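Local coordinates for protein oxalate biosynthetic component 1 (Burkholderia thailandensis, PDB 5IKY) that probably makes oxalate in quorum sensing-dependent oxalogenesis, as a bifunctional enzyme that joins a serine-hydrolase activity, on an alpha/beta-hydrolase fold, to a lyase activity, at residues L19-I27 against W151-Y159; L31-R39 against D67-Y75. All coordinates share one frame; numbering follows the deposited sequence.

Interaction 1: residues L19-I27 against W151-Y159; sequences LDPLEPKFI and WAHDRIHTY
Phe26 and Tyr159 lie flat on one another in an offset stack, their planes only 10° apart and their centroids (Phe26 ring to Tyr159 ring) 4.2 Å apart. Both rings swing away from their own backbone N (chi1 177° for Phe26), which brings them face to face, and CD1 of Phe26 comes over the centre of the tyrosine face. Beyond the stack the His157 ring takes Pro24 on one face: Pro24 CB is 3.8 Å from the His157 ring centroid and 8° off the ring normal, a well-centred CH-pi contact. At the edge of the same imidazole, near its plane, His157 CE1 is 3.2 Å from Phe26 O. The contact brings together the outermost strands of two three-stranded antiparallel sheets through side chains: strand 26-28, with the loop before it, and strand 156-160. Val55 of the first sheet touches both stacked rings. Farther along, Leu22 CD2 rests over the His153 face, 4.2 Å from the His153 ring centroid, the two side chains crossing at about a right angle. Pro21 O meets the Trp151 edge, 3.5 Å from Trp151 CH2. The turn carrying Pro21 and Leu22 is fixed internally: Asp20 OD1 accepts from Leu22 N in an Asx turn, while Lys25 NZ and Glu23 N reach Asp20 O from opposite faces of its carbonyl plane. Lys25, bent at chi2, chi3 and chi4, curls back to put NZ 3.1 Å from Asp20 O.

Interaction 2: residues L31-R39 against D67-Y75; sequences LLELLPADR and DAPIDLTDY
The backbones come closest at Leu35 and Tyr75, CA of Leu35 to CA of Tyr75 6.2 Å, and lie farther apart at Leu31 and Ile70; no hydrogen bond crosses between them. Side chains therefore carry the contact, and Leu34 is central. Its chi1 of 178° carries CG out toward the 67-75 segment, where the branch divides. Leu34 CD1 meets Ile70 tip to tip, 3.6 Å from Ile70 CG2, and Leu34 CG is 3.7 Å from Leu72 CD2. The other methyl goes to the tyrosine, with Leu34 CD2 3.5 Å from Tyr75 CE2. Leu35 CD2 lies 3.5 Å from Tyr75 CD1; both methyls sit obliquely on the same side of the ring, near opposite rims, while Asp74 CB is over the centre of the other face. Pro36, at the N-cap position of helix 37-49, packs its CD against Tyr75 CB. Arg39 approaches the ring edge near its plane, with Arg39 NH2 3.8 Å from Tyr75 CE1 and the guanidinium turned 52° from the ring. Asp71 OD1 accepts from Thr73 N in an Asx turn at the start of the 3-10 segment 72-74, and also from Thr73 OG1 on the same carboxylate face. Strand 70-71 pairs with strand 99-102, whose Trp100 touches Ile70 and Leu72; helix 29-33 supplies Leu31, and the link to helix 37-49 supplies Leu34 and Leu35, which Pro240 also touches.

Overall arrangement
Both contacts lie in the N-terminal region, their centres about 21 Å apart, and they meet where strand 26-28 runs directly into helix 29-33: Ile27 CG2 packs 3.8 Å from Leu32 CG. Along the chain, both segments of interaction 2 fall between those of interaction 1. Interaction 1 is the more buried, with six of nine touching residues buried and 505 Å² covered, and relies on flat rings met face-on or at an edge, between two edge strands and the loops leading into them. Interaction 2 buries 354 Å² with three of nine buried, joins the link between helices 29-33 and 37-49 to strand 70-71 of a third sheet, and gathers chiefly aliphatic side chains about one tyrosine ring, with an exposed arginine at its margin.

Interaction 1: residues L19-I27 against W151-Y159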
# COMPACT_ATOMS: atom_id res chain seq x y z
N LEU A 19 12.92 -7.49 23.08
CA LEU A 19 12.68 -7.56 24.52
C LEU A 19 11.19 -7.46 24.82
O LEU A 19 10.56 -6.43 24.58
CB LEU A 19 13.45 -6.45 25.25
CG LEU A 19 13.29 -6.42 26.77
CD1 LEU A 19 13.78 -7.72 27.41
CD2 LEU A 19 14.03 -5.23 27.35
N ASP A 20 10.62 -8.54 25.35
CA ASP A 20 9.20 -8.61 25.65
C ASP A 20 8.81 -7.60 26.73
O ASP A 20 9.30 -7.67 27.86
CB ASP A 20 8.82 -10.02 26.10
CG ASP A 20 7.35 -10.33 25.91
OD1 ASP A 20 6.52 -9.40 25.97
OD2 ASP A 20 7.02 -11.52 25.71
N PRO A 21 7.90 -6.66 26.39
CA PRO A 21 7.44 -5.64 27.34
C PRO A 21 6.71 -6.25 28.53
O PRO A 21 6.59 -5.61 29.57
CB PRO A 21 6.48 -4.78 26.51
CG PRO A 21 6.72 -5.13 25.11
CD PRO A 21 7.23 -6.53 25.09
N LEU A 22 6.21 -7.47 28.36
CA LEU A 22 5.40 -8.12 29.38
C LEU A 22 6.22 -9.09 30.24
O LEU A 22 5.66 -9.90 30.97
CB LEU A 22 4.22 -8.85 28.74
CG LEU A 22 3.32 -7.96 27.89
CD1 LEU A 22 2.12 -8.74 27.36
CD2 LEU A 22 2.87 -6.74 28.68
N GLU A 23 7.54 -9.01 30.13
CA GLU A 23 8.43 -9.76 31.00
C GLU A 23 8.89 -8.89 32.16
O GLU A 23 9.06 -7.68 31.99
CB GLU A 23 9.65 -10.28 30.23
CG GLU A 23 9.40 -11.51 29.38
CD GLU A 23 10.67 -12.07 28.78
OE1 GLU A 23 11.76 -11.55 29.11
OE2 GLU A 23 10.58 -13.02 27.98
N PRO A 24 9.07 -9.49 33.34
CA PRO A 24 9.63 -8.75 34.48
C PRO A 24 10.98 -8.13 34.14
O PRO A 24 11.76 -8.72 33.39
CB PRO A 24 9.76 -9.82 35.58
CG PRO A 24 9.38 -11.13 34.94
CD PRO A 24 8.57 -10.82 33.73
N LYS A 25 11.25 -6.94 34.67
CA LYS A 25 12.47 -6.21 34.36
C LYS A 25 13.38 -6.09 35.57
O LYS A 25 14.43 -5.45 35.51
CB LYS A 25 12.12 -4.83 33.80
CG LYS A 25 11.40 -4.88 32.47
CD LYS A 25 12.31 -5.43 31.38
CE LYS A 25 11.54 -6.30 30.39
NZ LYS A 25 10.33 -5.60 29.87
N PHE A 26 12.97 -6.70 36.68
CA PHE A 26 13.76 -6.69 37.90
C PHE A 26 13.53 -7.95 38.71
O PHE A 26 12.40 -8.37 38.92
CB PHE A 26 13.44 -5.45 38.75
CG PHE A 26 14.18 -5.40 40.05
CD1 PHE A 26 15.52 -5.05 40.09
CD2 PHE A 26 13.53 -5.70 41.25
CE1 PHE A 26 16.20 -5.01 41.29
CE2 PHE A 26 14.21 -5.65 42.45
CZ PHE A 26 15.55 -5.30 42.48
N ILE A 27 14.63 -8.56 39.17
CA ILE A 27 14.54 -9.72 40.05
C ILE A 27 15.29 -9.45 41.34
O ILE A 27 16.52 -9.37 41.35
CB ILE A 27 15.12 -10.98 39.39
CG1 ILE A 27 14.37 -11.28 38.09
CG2 ILE A 27 15.03 -12.16 40.34
CD1 ILE A 27 14.93 -12.46 37.34
N TRP A 151 1.36 3.82 30.13
CA TRP A 151 1.41 2.36 30.05
C TRP A 151 0.00 1.81 29.84
O TRP A 151 -0.91 2.12 30.60
CB TRP A 151 2.04 1.78 31.32
CG TRP A 151 2.11 0.30 31.34
CD1 TRP A 151 1.20 -0.56 31.87
CD2 TRP A 151 3.16 -0.52 30.81
NE1 TRP A 151 1.61 -1.86 31.70
CE2 TRP A 151 2.82 -1.86 31.05
CE3 TRP A 151 4.37 -0.24 30.15
CZ2 TRP A 151 3.63 -2.92 30.66
CZ3 TRP A 151 5.17 -1.29 29.76
CH2 TRP A 151 4.79 -2.62 30.01
N ALA A 152 -0.17 0.99 28.81
CA ALA A 152 -1.50 0.60 28.36
C ALA A 152 -1.94 -0.80 28.79
O ALA A 152 -3.14 -1.11 28.77
CB ALA A 152 -1.57 0.70 26.84
N HIS A 153 -0.99 -1.64 29.18
CA HIS A 153 -1.28 -3.05 29.44
C HIS A 153 -1.84 -3.29 30.85
O HIS A 153 -1.75 -2.43 31.72
CB HIS A 153 -0.02 -3.88 29.22
CG HIS A 153 0.65 -3.61 27.91
ND1 HIS A 153 1.72 -2.75 27.78
CD2 HIS A 153 0.38 -4.07 26.66
CE1 HIS A 153 2.10 -2.70 26.52
NE2 HIS A 153 1.30 -3.49 25.82
N ASP A 154 -2.42 -4.48 31.06
CA ASP A 154 -3.09 -4.78 32.33
C ASP A 154 -2.13 -5.35 33.37
O ASP A 154 -2.52 -5.63 34.50
CB ASP A 154 -4.26 -5.75 32.11
CG ASP A 154 -3.86 -6.99 31.34
OD1 ASP A 154 -2.66 -7.22 31.13
OD2 ASP A 154 -4.78 -7.76 30.96
N ARG A 155 -0.88 -5.53 32.97
CA ARG A 155 0.20 -5.87 33.89
C ARG A 155 1.26 -4.79 33.77
O ARG A 155 1.30 -4.07 32.78
CB ARG A 155 0.81 -7.23 33.57
CG ARG A 155 -0.09 -8.43 33.80
CD ARG A 155 0.61 -9.69 33.31
NE ARG A 155 -0.16 -10.91 33.58
CZ ARG A 155 0.36 -12.02 34.07
NH1 ARG A 155 -0.40 -13.08 34.29
NH2 ARG A 155 1.66 -12.08 34.35
N ILE A 156 2.12 -4.68 34.77
CA ILE A 156 3.26 -3.78 34.68
C ILE A 156 4.40 -4.26 35.57
O ILE A 156 4.18 -4.86 36.62
CB ILE A 156 2.87 -2.32 35.04
CG1 ILE A 156 3.95 -1.35 34.57
CG2 ILE A 156 2.58 -2.18 36.53
CD1 ILE A 156 3.55 0.11 34.65
N HIS A 157 5.62 -4.01 35.11
CA HIS A 157 6.81 -4.37 35.85
C HIS A 157 7.97 -3.51 35.37
O HIS A 157 8.87 -3.97 34.68
CB HIS A 157 7.13 -5.86 35.67
CG HIS A 157 7.91 -6.45 36.81
ND1 HIS A 157 9.26 -6.26 36.96
CD2 HIS A 157 7.51 -7.21 37.86
CE1 HIS A 157 9.67 -6.89 38.05
NE2 HIS A 157 8.63 -7.48 38.61
N THR A 158 7.92 -2.23 35.74
CA THR A 158 8.91 -1.26 35.29
C THR A 158 9.84 -0.85 36.43
O THR A 158 9.39 -0.45 37.50
CB THR A 158 8.23 -0.00 34.71
OG1 THR A 158 7.58 -0.34 33.48
CG2 THR A 158 9.26 1.08 34.45
N TYR A 159 11.14 -0.96 36.18
CA TYR A 159 12.15 -0.69 37.20
C TYR A 159 13.14 0.37 36.74
O TYR A 159 13.46 0.47 35.55
CB TYR A 159 12.88 -1.98 37.57
CG TYR A 159 14.09 -1.80 38.46
CD1 TYR A 159 15.36 -1.64 37.91
CD2 TYR A 159 13.98 -1.79 39.84
CE1 TYR A 159 16.47 -1.48 38.71
CE2 TYR A 159 15.08 -1.63 40.65
CZ TYR A 159 16.33 -1.47 40.08
OH TYR A 159 17.43 -1.31 40.87

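Interaction 2: residues L31-R39 against D67-Y75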
# COMPACT_ATOMS: atom_id res chain seq x y z
N LEU A 31 14.72 -13.62 45.69
CA LEU A 31 14.08 -14.61 44.83
C LEU A 31 15.09 -15.59 44.26
O LEU A 31 14.81 -16.78 44.12
CB LEU A 31 13.31 -13.92 43.69
CG LEU A 31 12.17 -13.00 44.14
CD1 LEU A 31 11.37 -12.50 42.94
CD2 LEU A 31 11.26 -13.69 45.16
N LEU A 32 16.28 -15.09 43.94
CA LEU A 32 17.36 -15.93 43.41
C LEU A 32 18.06 -16.70 44.52
O LEU A 32 18.34 -17.89 44.39
CB LEU A 32 18.37 -15.09 42.63
CG LEU A 32 17.87 -14.47 41.33
CD1 LEU A 32 18.96 -13.64 40.67
CD2 LEU A 32 17.36 -15.55 40.39
N GLU A 33 18.34 -16.01 45.63
CA GLU A 33 19.04 -16.59 46.77
C GLU A 33 18.24 -17.76 47.37
O GLU A 33 18.78 -18.59 48.10
CB GLU A 33 19.28 -15.53 47.84
CG GLU A 33 20.47 -15.80 48.75
CD GLU A 33 20.80 -14.61 49.62
OE1 GLU A 33 20.03 -13.62 49.62
OE2 GLU A 33 21.84 -14.65 50.32
N LEU A 34 16.96 -17.79 47.03
CA LEU A 34 16.04 -18.82 47.50
C LEU A 34 16.26 -20.16 46.78
O LEU A 34 15.85 -21.21 47.26
CB LEU A 34 14.60 -18.32 47.30
CG LEU A 34 13.39 -19.18 47.64
CD1 LEU A 34 12.30 -18.28 48.19
CD2 LEU A 34 12.90 -19.91 46.41
N LEU A 35 16.92 -20.10 45.63
CA LEU A 35 17.22 -21.30 44.85
C LEU A 35 18.37 -22.10 45.47
O LEU A 35 19.15 -21.57 46.26
CB LEU A 35 17.58 -20.92 43.41
CG LEU A 35 16.43 -20.56 42.47
CD1 LEU A 35 16.96 -20.07 41.13
CD2 LEU A 35 15.53 -21.77 42.28
N PRO A 36 18.47 -23.39 45.12
CA PRO A 36 19.67 -24.16 45.48
C PRO A 36 20.90 -23.59 44.77
O PRO A 36 20.77 -23.01 43.70
CB PRO A 36 19.35 -25.57 44.99
CG PRO A 36 17.86 -25.63 44.96
CD PRO A 36 17.42 -24.26 44.55
N ALA A 37 22.07 -23.77 45.37
CA ALA A 37 23.31 -23.16 44.89
C ALA A 37 23.60 -23.45 43.42
O ALA A 37 24.05 -22.57 42.68
CB ALA A 37 24.48 -23.60 45.75
N ASP A 38 23.37 -24.69 43.01
CA ASP A 38 23.61 -25.09 41.63
C ASP A 38 22.69 -24.34 40.67
O ASP A 38 23.15 -23.67 39.74
CB ASP A 38 23.43 -26.60 41.46
N ARG A 39 21.38 -24.45 40.91
CA ARG A 39 20.39 -23.80 40.06
C ARG A 39 20.49 -22.28 40.11
O ARG A 39 20.22 -21.60 39.12
CB ARG A 39 18.98 -24.24 40.45
CG ARG A 39 18.68 -25.70 40.15
CD ARG A 39 17.31 -26.12 40.69
NE ARG A 39 16.24 -25.27 40.18
CZ ARG A 39 14.95 -25.47 40.43
NH1 ARG A 39 14.57 -26.48 41.20
NH2 ARG A 39 14.04 -24.65 39.93
N ASP A 67 3.03 -11.69 40.45
CA ASP A 67 3.30 -12.53 41.61
C ASP A 67 2.92 -13.99 41.38
O ASP A 67 1.98 -14.30 40.66
CB ASP A 67 2.56 -12.00 42.84
CG ASP A 67 3.06 -10.63 43.28
OD1 ASP A 67 4.29 -10.42 43.29
OD2 ASP A 67 2.22 -9.77 43.61
N ALA A 68 3.67 -14.89 42.02
CA ALA A 68 3.36 -16.32 42.02
C ALA A 68 3.79 -16.91 43.36
O ALA A 68 4.79 -16.46 43.94
CB ALA A 68 4.06 -17.02 40.87
N PRO A 69 3.05 -17.90 43.87
CA PRO A 69 3.39 -18.45 45.18
C PRO A 69 4.73 -19.17 45.16
O PRO A 69 5.10 -19.76 44.14
CB PRO A 69 2.25 -19.42 45.47
CG PRO A 69 1.76 -19.83 44.13
CD PRO A 69 1.92 -18.62 43.25
N ILE A 70 5.46 -19.11 46.27
CA ILE A 70 6.74 -19.79 46.37
C ILE A 70 6.65 -20.97 47.33
O ILE A 70 6.54 -20.79 48.54
CB ILE A 70 7.85 -18.84 46.86
CG1 ILE A 70 7.91 -17.60 45.98
CG2 ILE A 70 9.19 -19.56 46.87
CD1 ILE A 70 8.93 -16.58 46.44
N ASP A 71 6.71 -22.18 46.79
CA ASP A 71 6.74 -23.38 47.61
C ASP A 71 8.19 -23.83 47.77
O ASP A 71 8.82 -24.27 46.82
CB ASP A 71 5.90 -24.50 46.98
CG ASP A 71 5.53 -25.59 47.99
OD1 ASP A 71 6.18 -25.67 49.05
OD2 ASP A 71 4.59 -26.36 47.70
N LEU A 72 8.71 -23.72 48.99
CA LEU A 72 10.10 -24.06 49.26
C LEU A 72 10.36 -25.56 49.10
O LEU A 72 11.51 -26.00 49.00
CB LEU A 72 10.51 -23.61 50.66
CG LEU A 72 10.62 -22.09 50.85
CD1 LEU A 72 11.11 -21.75 52.24
CD2 LEU A 72 11.53 -21.49 49.80
N THR A 73 9.28 -26.34 49.09
CA THR A 73 9.38 -27.78 48.85
C THR A 73 9.90 -28.05 47.44
O THR A 73 10.55 -29.06 47.18
CB THR A 73 8.01 -28.47 49.05
OG1 THR A 73 7.44 -28.05 50.29
CG2 THR A 73 8.17 -29.98 49.05
N ASP A 74 9.61 -27.12 46.53
CA ASP A 74 10.11 -27.21 45.15
C ASP A 74 11.63 -27.11 45.10
O ASP A 74 12.25 -27.57 44.14
CB ASP A 74 9.48 -26.11 44.29
CG ASP A 74 8.00 -26.30 44.07
OD1 ASP A 74 7.50 -27.43 44.31
OD2 ASP A 74 7.33 -25.33 43.65
N TYR A 75 12.21 -26.50 46.12
CA TYR A 75 13.65 -26.25 46.14
C TYR A 75 14.31 -26.92 47.34
O TYR A 75 15.24 -26.37 47.95
CB TYR A 75 13.92 -24.74 46.16
CG TYR A 75 13.01 -23.95 45.26
CD1 TYR A 75 13.23 -23.89 43.89
CD2 TYR A 75 11.91 -23.26 45.77
CE1 TYR A 75 12.39 -23.17 43.05
CE2 TYR A 75 11.07 -22.54 44.94
CZ TYR A 75 11.32 -22.50 43.59
OH TYR A 75 10.48 -21.78 42.76